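Local coordinates for protein prolyl-ACP dehydrogenase (Oscillatoria sp., PDB 4IRN) that oxidises a prolyl group carried on an acyl carrier protein, using FAD as cofactor, in the biosynthesis of the cyanotoxin anatoxin-a, at residues F282-A287 with E362-S367; E292-Q297 with E387-D392; R300-H305 with I372-A377. One frame throughout, in Å; residues are numbered along the deposited sequence.

Contact 1 of 3, residues F282-A287 with E362-S367; sequences FILAAA and EAWVQS
Trp364 reaches from helix 350-375 toward the start of helix 285-304, and its indole lies against Ala287 and Leu284. The side chain begins with CB aimed at the other segment. With CG anti to the backbone N (chi1 -166°), the ring is carried away from its own helix and into the gap between the two. The contact starts at the ring fusion, where Trp364 CD2 sits 3.8 Å from Ala287 CB. One atom further on, Trp364 CE3 makes the closest approach of the whole contact, 3.7 Å to the same Ala287 CB. That methyl therefore rests on one face of the six-membered ring, 3.8 Å from the ring centroid and 16° off the normal, which is CH-pi geometry. At Trp364 CZ3 the Ala287 methyl is still in contact, and Leu284 CD2 joins it there at 4.2 Å, at a slant to the ring. Leu284 starts out pointing past the other segment, but its CG is anti to the carbonyl carbon (chi1 -67°), and the end of the chain swings back toward the indole. A small residue on the helix lets the two backbones come close, with the CA atoms of Ala287 and Trp364 7.0 Å apart. The interface between the segments is wholly apolar. Leu284 belongs to the type I turn Phe282-Ala285, which leads from helix 268-282 into helix 285-304, so the indole packs where one helix of the C-terminal helical domain hands over to the next. Around this joint, helix 118-138 supplies Asn118 beside Trp364 and Ile121 beside Ala286, Thr290 and Met291 continue the packing one turn along helix 285-304, and helix 316-344 covers Ala285 with Leu336.

Contact 2 of 3, residues E292-Q297 with E387-D392; sequences ERLLEQ and ERELRD
Arg293 and Leu294, neighbours on helix 285-304, both meet Glu389 of helix 386-395, one at its carboxylate and the other at its aliphatic stem. This is helix-helix packing in the C-terminal all-helical domain of the acyl-CoA dehydrogenase fold, with one buried salt bridge between the two segments. Going along 292-297, the first residue to take part is Arg293. Its chain runs out extended and then bends at chi3 (68°), which brings NH2 round to Glu389 OE2 at 3.2 Å. The N-H...O angle is 142°, so the bond is noticeably bent. On the arginine side the acceptor lies near the guanidinium plane, whereas the carboxylate is approached from above its own plane; the two flat groups are turned 62° against each other. Arg293 NH1 is held as well, by the carbonyl oxygens of Gly112 and Tyr113, and Glu389 OE1 accepts from Asn118 ND2. The buried charges are thus paired with each other and also tied to the end of helix 101-114 (Gly112, Tyr113) and the start of helix 118-138 (Asn118), which probably favours the ionised form of both. Next comes Leu294, whose CD2 packs on Glu389 CG at 3.9 Å, a hydrophobic shoulder beside the polar end. It is also the residue of closest backbone approach, its CA 9.0 Å from that of Glu389. Back on the partner helix, one turn carries an ion pair of its own, with Asp67 as a second partner of Arg391 NH2: Arg391 grips Glu387 side-on, with NE to Glu387 OE1 at 3.1 Å and NH2 to Glu387 OE2 also at 3.1 Å, both bonds nearly straight and lying in the guanidinium plane.

Contact 3 of 3, residues R300-H305 with I372-A377; sequences RYARSH and IEIHGA. With FAD (flavin-adenine dinucleotide), chain J.
The rings of Tyr301 and His375 lie over one another as an offset stack, centroids 4.2 Å apart and planes tilted by 23°. The phenol crosses to helix 350-375 because chi1 (-163°) sets CG opposite the backbone N, and His375 CD2 lies over one face of that ring, toward its rim, 3.5 Å from Tyr301 CG. A hydrogen bond from His375 ND1 to Ala371 O helps fix the imidazole's rotation. The opposite face of the phenol is covered near its rim by His305 CB, while the Tyr301 hydroxyl sits over the centre of the His305 imidazole. Tyr301 is therefore sandwiched, and its OH donates to a water at 2.6 Å; that water in turn donates to His375 O and to FAD O2A. His305 NE2 adds a weak bond to the same phosphate oxygen (2.8 Å), and Ala377 N gives a firmer one to FAD O1P at 3.0 Å. The two helix ends thus meet at the FAD pyrophosphate; Ser169 and Thr195 of a second subunit also hydrogen-bond the FAD. Beside the stack, Ile374 CG2 meets Ala302 CB at 4.4 Å, Ile374 also packs on Leu322 and Met325 of helix 316-344, and Leu386 of helix 386-395 packs on His375.

In the fold
Helix 285-304 takes part in all three contacts, which follow one another along it from its beginning to its end. The partner segments come in the order 362-367, 372-377, 387-392, so contact 3 falls within the span of contact 2 and contact 1 crosses both. Contacts 1 and 3 join the shared helix to helix 350-375, with centres 21 Å apart; contact 2 joins it to helix 386-395. Contact 2 lies between the others, its centre 10 Å from contact 1 and 12 Å from contact 3, and Leu390 touches Val365 and Ile372. All lie in the C-terminal helical domain. Contact 1 touches no other chain; contacts 2 and 3 both touch the second subunit, and contact 3 holds FAD.

Contact 1 of 3, residues F282-A287 with E362-S367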
loop_
_atom_site.group_PDB
_atom_site.type_symbol
_atom_site.label_atom_id
_atom_site.label_comp_id
_atom_site.label_asym_id
_atom_site.label_seq_id
_atom_site.Cartn_x
_atom_site.Cartn_y
_atom_site.Cartn_z
ATOM N N PHE A 282 -21.052 -10.805 11.007
ATOM C CA PHE A 282 -20.731 -11.677 12.135
ATOM C C PHE A 282 -19.918 -12.950 11.898
ATOM O O PHE A 282 -19.452 -13.546 12.874
ATOM C CB PHE A 282 -21.983 -11.916 12.997
ATOM C CG PHE A 282 -22.635 -10.615 13.407
ATOM C CD1 PHE A 282 -22.055 -9.802 14.370
ATOM C CD2 PHE A 282 -23.786 -10.166 12.773
ATOM C CE1 PHE A 282 -22.618 -8.578 14.697
ATOM C CE2 PHE A 282 -24.351 -8.943 13.110
ATOM C CZ PHE A 282 -23.760 -8.157 14.066
ATOM N N ILE A 283 -19.722 -13.361 10.630
ATOM C CA ILE A 283 -18.916 -14.546 10.305
ATOM C C ILE A 283 -17.434 -14.348 10.701
ATOM O O ILE A 283 -16.748 -15.325 11.004
ATOM C CB ILE A 283 -19.105 -15.001 8.823
ATOM C CG1 ILE A 283 -18.792 -16.493 8.632
ATOM C CG2 ILE A 283 -18.339 -14.120 7.814
ATOM C CD1 ILE A 283 -19.765 -17.223 7.718
ATOM N N LEU A 284 -16.965 -13.085 10.721
ATOM C CA LEU A 284 -15.584 -12.717 11.027
ATOM C C LEU A 284 -15.382 -12.160 12.439
ATOM O O LEU A 284 -14.309 -11.635 12.740
ATOM C CB LEU A 284 -15.033 -11.754 9.947
ATOM C CG LEU A 284 -14.842 -12.315 8.528
ATOM C CD1 LEU A 284 -14.274 -11.256 7.604
ATOM C CD2 LEU A 284 -13.936 -13.534 8.526
ATOM N N ALA A 285 -16.402 -12.296 13.313
ATOM C CA ALA A 285 -16.345 -11.843 14.702
ATOM C C ALA A 285 -15.238 -12.597 15.442
ATOM O O ALA A 285 -14.462 -11.983 16.179
ATOM C CB ALA A 285 -17.684 -12.071 15.384
ATOM N N ALA A 286 -15.139 -13.920 15.198
ATOM C CA ALA A 286 -14.133 -14.790 15.803
ATOM C C ALA A 286 -12.738 -14.554 15.232
ATOM O O ALA A 286 -11.759 -14.748 15.950
ATOM C CB ALA A 286 -14.532 -16.230 15.639
ATOM N N ALA A 287 -12.650 -14.113 13.952
ATOM C CA ALA A 287 -11.402 -13.786 13.251
ATOM C C ALA A 287 -10.664 -12.651 13.970
ATOM O O ALA A 287 -9.432 -12.662 14.009
ATOM C CB ALA A 287 -11.688 -13.397 11.811
ATOM N N GLU A 362 -9.414 -8.627 4.910
ATOM C CA GLU A 362 -8.118 -8.157 4.423
ATOM C C GLU A 362 -7.135 -7.908 5.553
ATOM O O GLU A 362 -5.945 -8.166 5.391
ATOM C CB GLU A 362 -8.267 -6.910 3.562
ATOM C CG GLU A 362 -8.866 -7.188 2.196
ATOM C CD GLU A 362 -9.250 -5.963 1.382
ATOM O OE1 GLU A 362 -9.031 -4.810 1.826
ATOM O OE2 GLU A 362 -9.739 -6.175 0.252
ATOM N N ALA A 363 -7.631 -7.389 6.686
ATOM C CA ALA A 363 -6.859 -7.135 7.890
ATOM C C ALA A 363 -6.301 -8.459 8.440
ATOM O O ALA A 363 -5.124 -8.526 8.816
ATOM C CB ALA A 363 -7.745 -6.470 8.930
ATOM N N TRP A 364 -7.141 -9.515 8.433
ATOM C CA TRP A 364 -6.791 -10.852 8.888
ATOM C C TRP A 364 -5.660 -11.475 8.064
ATOM O O TRP A 364 -4.710 -11.985 8.650
ATOM C CB TRP A 364 -8.030 -11.768 8.905
ATOM C CG TRP A 364 -7.854 -13.058 9.663
ATOM C CD1 TRP A 364 -6.881 -13.358 10.579
ATOM C CD2 TRP A 364 -8.700 -14.209 9.586
ATOM N NE1 TRP A 364 -7.052 -14.638 11.051
ATOM C CE2 TRP A 364 -8.164 -15.182 10.465
ATOM C CE3 TRP A 364 -9.848 -14.527 8.838
ATOM C CZ2 TRP A 364 -8.746 -16.443 10.630
ATOM C CZ3 TRP A 364 -10.431 -15.775 9.006
ATOM C CH2 TRP A 364 -9.889 -16.713 9.902
ATOM N N VAL A 365 -5.759 -11.414 6.726
ATOM C CA VAL A 365 -4.768 -11.966 5.791
ATOM C C VAL A 365 -3.419 -11.285 5.986
ATOM O O VAL A 365 -2.401 -11.956 6.119
ATOM C CB VAL A 365 -5.277 -11.887 4.319
ATOM C CG1 VAL A 365 -4.155 -12.114 3.313
ATOM C CG2 VAL A 365 -6.414 -12.870 4.074
ATOM N N GLN A 366 -3.437 -9.951 6.047
ATOM C CA GLN A 366 -2.274 -9.099 6.225
ATOM C C GLN A 366 -1.561 -9.352 7.539
ATOM O O GLN A 366 -0.338 -9.488 7.531
ATOM C CB GLN A 366 -2.660 -7.623 6.036
ATOM C CG GLN A 366 -1.482 -6.664 5.850
ATOM C CD GLN A 366 -0.498 -7.042 4.778
ATOM O OE1 GLN A 366 -0.854 -7.211 3.606
ATOM N NE2 GLN A 366 0.771 -7.137 5.168
ATOM N N SER A 367 -2.312 -9.441 8.657
ATOM C CA SER A 367 -1.758 -9.702 9.991
ATOM C C SER A 367 -1.141 -11.100 10.089
ATOM O O SER A 367 -0.105 -11.262 10.740
ATOM C CB SER A 367 -2.810 -9.495 11.070
ATOM O OG SER A 367 -3.220 -8.140 11.132
#

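Contact 2 of 3, residues E292-Q297 with E387-D392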
loop_
_atom_site.group_PDB
_atom_site.type_symbol
_atom_site.label_atom_id
_atom_site.label_comp_id
_atom_site.label_asym_id
_atom_site.label_seq_id
_atom_site.Cartn_x
_atom_site.Cartn_y
_atom_site.Cartn_z
ATOM N N GLU A 292 -6.145 -11.151 17.698
ATOM C CA GLU A 292 -5.672 -10.804 19.039
ATOM C C GLU A 292 -4.665 -11.855 19.526
ATOM O O GLU A 292 -3.653 -11.479 20.118
ATOM C CB GLU A 292 -6.845 -10.672 20.026
ATOM C CG GLU A 292 -6.499 -9.937 21.314
ATOM C CD GLU A 292 -7.649 -9.729 22.283
ATOM O OE1 GLU A 292 -8.650 -9.083 21.895
ATOM O OE2 GLU A 292 -7.534 -10.188 23.444
ATOM N N ARG A 293 -4.931 -13.159 19.253
ATOM C CA ARG A 293 -4.041 -14.262 19.634
ATOM C C ARG A 293 -2.690 -14.172 18.919
ATOM O O ARG A 293 -1.657 -14.290 19.581
ATOM C CB ARG A 293 -4.691 -15.648 19.426
ATOM C CG ARG A 293 -3.795 -16.814 19.907
ATOM C CD ARG A 293 -4.425 -18.184 19.779
ATOM N NE ARG A 293 -4.590 -18.592 18.389
ATOM C CZ ARG A 293 -5.761 -18.692 17.773
ATOM N NH1 ARG A 293 -6.885 -18.428 18.424
ATOM N NH2 ARG A 293 -5.818 -19.063 16.502
ATOM N N LEU A 294 -2.700 -13.936 17.603
ATOM C CA LEU A 294 -1.480 -13.793 16.796
ATOM C C LEU A 294 -0.660 -12.571 17.148
ATOM O O LEU A 294 0.548 -12.610 17.009
ATOM C CB LEU A 294 -1.772 -13.809 15.287
ATOM C CG LEU A 294 -2.606 -14.967 14.705
ATOM C CD1 LEU A 294 -2.879 -14.719 13.240
ATOM C CD2 LEU A 294 -1.943 -16.325 14.925
ATOM N N LEU A 295 -1.304 -11.483 17.594
ATOM C CA LEU A 295 -0.597 -10.271 18.016
ATOM C C LEU A 295 0.212 -10.553 19.279
ATOM O O LEU A 295 1.410 -10.252 19.300
ATOM C CB LEU A 295 -1.562 -9.066 18.219
ATOM C CG LEU A 295 -0.988 -7.749 18.807
ATOM C CD1 LEU A 295 0.199 -7.208 17.992
ATOM C CD2 LEU A 295 -2.065 -6.702 18.902
ATOM N N GLU A 296 -0.432 -11.153 20.310
ATOM C CA GLU A 296 0.219 -11.480 21.580
ATOM C C GLU A 296 1.330 -12.530 21.387
ATOM O O GLU A 296 2.378 -12.457 22.039
ATOM C CB GLU A 296 -0.786 -11.943 22.653
ATOM C CG GLU A 296 -1.942 -11.008 22.988
ATOM C CD GLU A 296 -2.943 -11.522 24.014
ATOM O OE1 GLU A 296 -2.863 -12.708 24.405
ATOM O OE2 GLU A 296 -3.861 -10.752 24.370
ATOM N N GLN A 297 1.100 -13.490 20.483
ATOM C CA GLN A 297 2.061 -14.543 20.146
ATOM C C GLN A 297 3.282 -13.952 19.464
ATOM O O GLN A 297 4.410 -14.373 19.749
ATOM C CB GLN A 297 1.422 -15.593 19.244
ATOM C CG GLN A 297 0.806 -16.725 20.046
ATOM C CD GLN A 297 0.145 -17.791 19.215
ATOM O OE1 GLN A 297 0.316 -17.878 17.992
ATOM N NE2 GLN A 297 -0.649 -18.620 19.874
ATOM N N GLU A 387 1.333 -20.772 9.540
ATOM C CA GLU A 387 1.099 -20.965 8.116
ATOM C C GLU A 387 -0.375 -21.326 7.844
ATOM O O GLU A 387 -0.986 -20.756 6.939
ATOM C CB GLU A 387 2.102 -21.986 7.522
ATOM C CG GLU A 387 1.987 -23.430 8.006
ATOM C CD GLU A 387 1.298 -24.384 7.044
ATOM O OE1 GLU A 387 1.153 -24.025 5.853
ATOM O OE2 GLU A 387 0.904 -25.491 7.475
ATOM N N ARG A 388 -0.960 -22.228 8.673
ATOM C CA ARG A 388 -2.356 -22.657 8.586
ATOM C C ARG A 388 -3.279 -21.441 8.789
ATOM O O ARG A 388 -4.257 -21.290 8.049
ATOM C CB ARG A 388 -2.650 -23.740 9.628
ATOM C CG ARG A 388 -4.110 -24.199 9.660
ATOM C CD ARG A 388 -4.381 -25.312 10.657
ATOM N NE ARG A 388 -4.167 -24.899 12.049
ATOM C CZ ARG A 388 -3.205 -25.375 12.831
ATOM N NH1 ARG A 388 -2.361 -26.290 12.374
ATOM N NH2 ARG A 388 -3.089 -24.951 14.081
ATOM N N GLU A 389 -2.945 -20.566 9.772
ATOM C CA GLU A 389 -3.688 -19.347 10.078
ATOM C C GLU A 389 -3.886 -18.501 8.819
ATOM O O GLU A 389 -5.019 -18.087 8.555
ATOM C CB GLU A 389 -2.996 -18.528 11.191
ATOM C CG GLU A 389 -2.888 -19.228 12.542
ATOM C CD GLU A 389 -4.183 -19.561 13.270
ATOM O OE1 GLU A 389 -5.225 -18.934 12.969
ATOM O OE2 GLU A 389 -4.155 -20.457 14.146
ATOM N N LEU A 390 -2.796 -18.300 8.010
ATOM C CA LEU A 390 -2.846 -17.540 6.750
ATOM C C LEU A 390 -3.716 -18.241 5.706
ATOM O O LEU A 390 -4.550 -17.581 5.076
ATOM C CB LEU A 390 -1.437 -17.249 6.192
ATOM C CG LEU A 390 -1.361 -16.516 4.833
ATOM C CD1 LEU A 390 -2.001 -15.117 4.887
ATOM C CD2 LEU A 390 0.070 -16.426 4.342
ATOM N N ARG A 391 -3.531 -19.577 5.537
ATOM C CA ARG A 391 -4.297 -20.412 4.604
ATOM C C ARG A 391 -5.802 -20.305 4.881
ATOM O O ARG A 391 -6.585 -20.193 3.938
ATOM C CB ARG A 391 -3.846 -21.880 4.666
ATOM C CG ARG A 391 -2.474 -22.147 4.035
ATOM C CD ARG A 391 -2.224 -23.628 3.778
ATOM N NE ARG A 391 -1.809 -24.343 4.987
ATOM C CZ ARG A 391 -2.607 -25.121 5.717
ATOM N NH1 ARG A 391 -3.874 -25.302 5.366
ATOM N NH2 ARG A 391 -2.143 -25.724 6.801
ATOM N N ASP A 392 -6.191 -20.291 6.173
ATOM C CA ASP A 392 -7.581 -20.165 6.616
ATOM C C ASP A 392 -8.122 -18.760 6.374
ATOM O O ASP A 392 -9.266 -18.616 5.949
ATOM C CB ASP A 392 -7.735 -20.550 8.105
ATOM C CG ASP A 392 -7.329 -21.967 8.492
ATOM O OD1 ASP A 392 -7.203 -22.825 7.585
ATOM O OD2 ASP A 392 -7.133 -22.218 9.703
#

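Contact 3 of 3, residues R300-H305 with I372-A377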
loop_
_atom_site.group_PDB
_atom_site.type_symbol
_atom_site.label_atom_id
_atom_site.label_comp_id
_atom_site.label_asym_id
_atom_site.label_seq_id
_atom_site.Cartn_x
_atom_site.Cartn_y
_atom_site.Cartn_z
ATOM N N ARG A 300 5.372 -11.729 22.033
ATOM C CA ARG A 300 6.164 -12.684 22.808
ATOM C C ARG A 300 7.431 -13.084 22.054
ATOM O O ARG A 300 8.511 -13.027 22.632
ATOM C CB ARG A 300 5.340 -13.941 23.160
ATOM C CG ARG A 300 4.441 -13.777 24.376
ATOM C CD ARG A 300 3.809 -15.093 24.797
ATOM N NE ARG A 300 2.351 -15.002 24.892
ATOM C CZ ARG A 300 1.504 -15.823 24.276
ATOM N NH1 ARG A 300 1.959 -16.768 23.462
ATOM N NH2 ARG A 300 0.196 -15.655 24.405
ATOM N N TYR A 301 7.299 -13.448 20.755
ATOM C CA TYR A 301 8.430 -13.846 19.905
ATOM C C TYR A 301 9.401 -12.685 19.623
ATOM O O TYR A 301 10.619 -12.885 19.655
ATOM C CB TYR A 301 7.945 -14.483 18.592
ATOM C CG TYR A 301 9.029 -15.258 17.889
ATOM C CD1 TYR A 301 9.319 -16.570 18.251
ATOM C CD2 TYR A 301 9.780 -14.678 16.865
ATOM C CE1 TYR A 301 10.336 -17.285 17.623
ATOM C CE2 TYR A 301 10.793 -15.387 16.222
ATOM C CZ TYR A 301 11.070 -16.691 16.609
ATOM O OH TYR A 301 12.054 -17.421 15.997
ATOM N N ALA A 302 8.859 -11.475 19.360
ATOM C CA ALA A 302 9.664 -10.280 19.088
ATOM C C ALA A 302 10.473 -9.828 20.315
ATOM O O ALA A 302 11.528 -9.203 20.167
ATOM C CB ALA A 302 8.783 -9.154 18.576
ATOM N N ARG A 303 9.995 -10.183 21.513
ATOM C CA ARG A 303 10.666 -9.894 22.775
ATOM C C ARG A 303 11.638 -11.019 23.167
ATOM O O ARG A 303 12.707 -10.739 23.698
ATOM C CB ARG A 303 9.632 -9.667 23.869
ATOM C CG ARG A 303 8.768 -8.412 23.655
ATOM C CD ARG A 303 7.815 -8.273 24.818
ATOM N NE ARG A 303 8.599 -7.772 25.952
ATOM C CZ ARG A 303 8.127 -7.316 27.106
ATOM N NH1 ARG A 303 6.818 -7.285 27.331
ATOM N NH2 ARG A 303 8.960 -6.883 28.044
ATOM N N SER A 304 11.269 -12.278 22.885
ATOM C CA SER A 304 12.060 -13.473 23.185
ATOM C C SER A 304 13.212 -13.710 22.217
ATOM O O SER A 304 14.340 -13.904 22.663
ATOM C CB SER A 304 11.176 -14.718 23.224
ATOM O OG SER A 304 10.255 -14.671 24.302
ATOM N N HIS A 305 12.924 -13.766 20.903
ATOM C CA HIS A 305 13.945 -14.048 19.900
ATOM C C HIS A 305 14.961 -12.937 19.752
ATOM O O HIS A 305 14.589 -11.774 19.581
ATOM C CB HIS A 305 13.340 -14.466 18.561
ATOM C CG HIS A 305 14.328 -15.126 17.655
ATOM N ND1 HIS A 305 14.926 -16.332 17.994
ATOM C CD2 HIS A 305 14.809 -14.723 16.458
ATOM C CE1 HIS A 305 15.738 -16.621 16.994
ATOM N NE2 HIS A 305 15.693 -15.689 16.040
ATOM N N ILE A 372 4.001 -14.425 10.253
ATOM C CA ILE A 372 4.932 -15.357 9.620
ATOM C C ILE A 372 6.282 -14.634 9.389
ATOM O O ILE A 372 7.343 -15.224 9.624
ATOM C CB ILE A 372 4.325 -15.960 8.315
ATOM C CG1 ILE A 372 3.084 -16.836 8.627
ATOM C CG2 ILE A 372 5.384 -16.760 7.505
ATOM C CD1 ILE A 372 2.153 -17.065 7.472
ATOM N N GLU A 373 6.227 -13.349 8.963
ATOM C CA GLU A 373 7.411 -12.521 8.708
ATOM C C GLU A 373 8.242 -12.305 9.968
ATOM O O GLU A 373 9.449 -12.512 9.921
ATOM C CB GLU A 373 7.030 -11.183 8.072
ATOM C CG GLU A 373 6.629 -11.285 6.608
ATOM C CD GLU A 373 5.843 -10.103 6.069
ATOM O OE1 GLU A 373 5.724 -9.075 6.775
ATOM O OE2 GLU A 373 5.329 -10.212 4.933
ATOM N N ILE A 374 7.593 -11.929 11.094
ATOM C CA ILE A 374 8.224 -11.709 12.411
ATOM C C ILE A 374 9.005 -12.963 12.870
ATOM O O ILE A 374 10.119 -12.831 13.375
ATOM C CB ILE A 374 7.161 -11.228 13.461
ATOM C CG1 ILE A 374 6.651 -9.809 13.136
ATOM C CG2 ILE A 374 7.672 -11.302 14.908
ATOM C CD1 ILE A 374 5.256 -9.505 13.621
ATOM N N HIS A 375 8.423 -14.165 12.660
ATOM C CA HIS A 375 9.024 -15.457 13.026
ATOM C C HIS A 375 10.139 -15.943 12.072
ATOM O O HIS A 375 10.891 -16.849 12.434
ATOM C CB HIS A 375 7.940 -16.535 13.204
ATOM C CG HIS A 375 7.077 -16.330 14.409
ATOM N ND1 HIS A 375 6.115 -15.338 14.448
ATOM C CD2 HIS A 375 7.029 -17.029 15.563
ATOM C CE1 HIS A 375 5.532 -15.451 15.627
ATOM N NE2 HIS A 375 6.039 -16.458 16.327
ATOM N N GLY A 376 10.248 -15.323 10.895
ATOM C CA GLY A 376 11.243 -15.687 9.892
ATOM C C GLY A 376 10.920 -17.020 9.246
ATOM O O GLY A 376 9.743 -17.336 9.046
ATOM N N ALA A 377 11.962 -17.824 8.930
ATOM C CA ALA A 377 11.794 -19.158 8.322
ATOM C C ALA A 377 10.990 -20.074 9.232
ATOM O O ALA A 377 10.263 -20.936 8.746
ATOM C CB ALA A 377 13.143 -19.783 8.038
HETATM P PA FAD J . 15.853 -14.365 12.246
HETATM O O1A FAD J . 17.282 -13.984 12.361
HETATM O O2A FAD J . 15.269 -15.333 13.286
HETATM O O5B FAD J . 14.930 -13.071 12.134
HETATM C C5B FAD J . 13.797 -12.877 13.005
HETATM C C4B FAD J . 13.076 -11.705 12.399
HETATM O O4B FAD J . 13.695 -10.483 12.829
HETATM C C3B FAD J . 13.083 -11.719 10.871
HETATM O O3B FAD J . 11.753 -11.757 10.378
HETATM C C2B FAD J . 13.841 -10.456 10.441
HETATM O O2B FAD J . 13.007 -9.709 9.572
HETATM C C1B FAD J . 14.023 -9.654 11.731
HETATM N N9A FAD J . 15.377 -9.146 11.929
HETATM C C8A FAD J . 16.466 -9.837 12.401
HETATM N N7A FAD J . 17.583 -9.149 12.412
HETATM C C5A FAD J . 17.205 -7.906 11.914
HETATM C C6A FAD J . 17.932 -6.715 11.675
HETATM N N6A FAD J . 19.246 -6.591 11.851
HETATM N N1A FAD J . 17.245 -5.653 11.196
HETATM C C2A FAD J . 15.939 -5.786 10.967
HETATM N N3A FAD J . 15.160 -6.855 11.144
HETATM C C4A FAD J . 15.849 -7.891 11.622
HETATM N N1 FAD J . 20.177 -21.502 5.239
HETATM C C2 FAD J . 21.348 -22.160 4.877
HETATM O O2 FAD J . 22.432 -21.870 5.377
HETATM N N3 FAD J . 21.315 -23.172 3.943
HETATM C C4 FAD J . 20.190 -23.617 3.292
HETATM O O4 FAD J . 20.276 -24.530 2.473
HETATM C C4X FAD J . 18.947 -22.929 3.676
HETATM N N5 FAD J . 17.822 -23.324 3.120
HETATM C C5X FAD J . 16.643 -22.697 3.522
HETATM C C6 FAD J . 15.445 -23.096 2.928
HETATM C C7 FAD J . 14.232 -22.512 3.271
HETATM C C7M FAD J . 12.971 -22.945 2.562
HETATM C C8 FAD J . 14.208 -21.500 4.257
HETATM C C8M FAD J . 12.919 -20.840 4.677
HETATM C C9 FAD J . 15.401 -21.102 4.852
HETATM C C9A FAD J . 16.624 -21.676 4.502
HETATM N N10 FAD J . 17.862 -21.289 5.084
HETATM C C10 FAD J . 19.032 -21.880 4.679
HETATM C "C1'" FAD J . 17.854 -20.296 6.179
HETATM C "C2'" FAD J . 17.354 -18.950 5.675
HETATM O "O2'" FAD J . 18.393 -18.250 4.993
HETATM C "C3'" FAD J . 16.761 -18.125 6.818
HETATM O "O3'" FAD J . 15.351 -17.967 6.664
HETATM C "C4'" FAD J . 17.428 -16.769 7.048
HETATM O "O4'" FAD J . 18.773 -17.058 7.432
HETATM C "C5'" FAD J . 16.725 -15.979 8.134
HETATM O "O5'" FAD J . 16.507 -16.958 9.173
HETATM P P FAD J . 15.713 -16.601 10.463
HETATM O O1P FAD J . 14.261 -16.457 10.236
HETATM O O2P FAD J . 16.374 -17.610 11.383
HETATM O O3P FAD J . 16.096 -15.111 10.892
HETATM O O HOH W 1 13.159 -16.767 13.787
#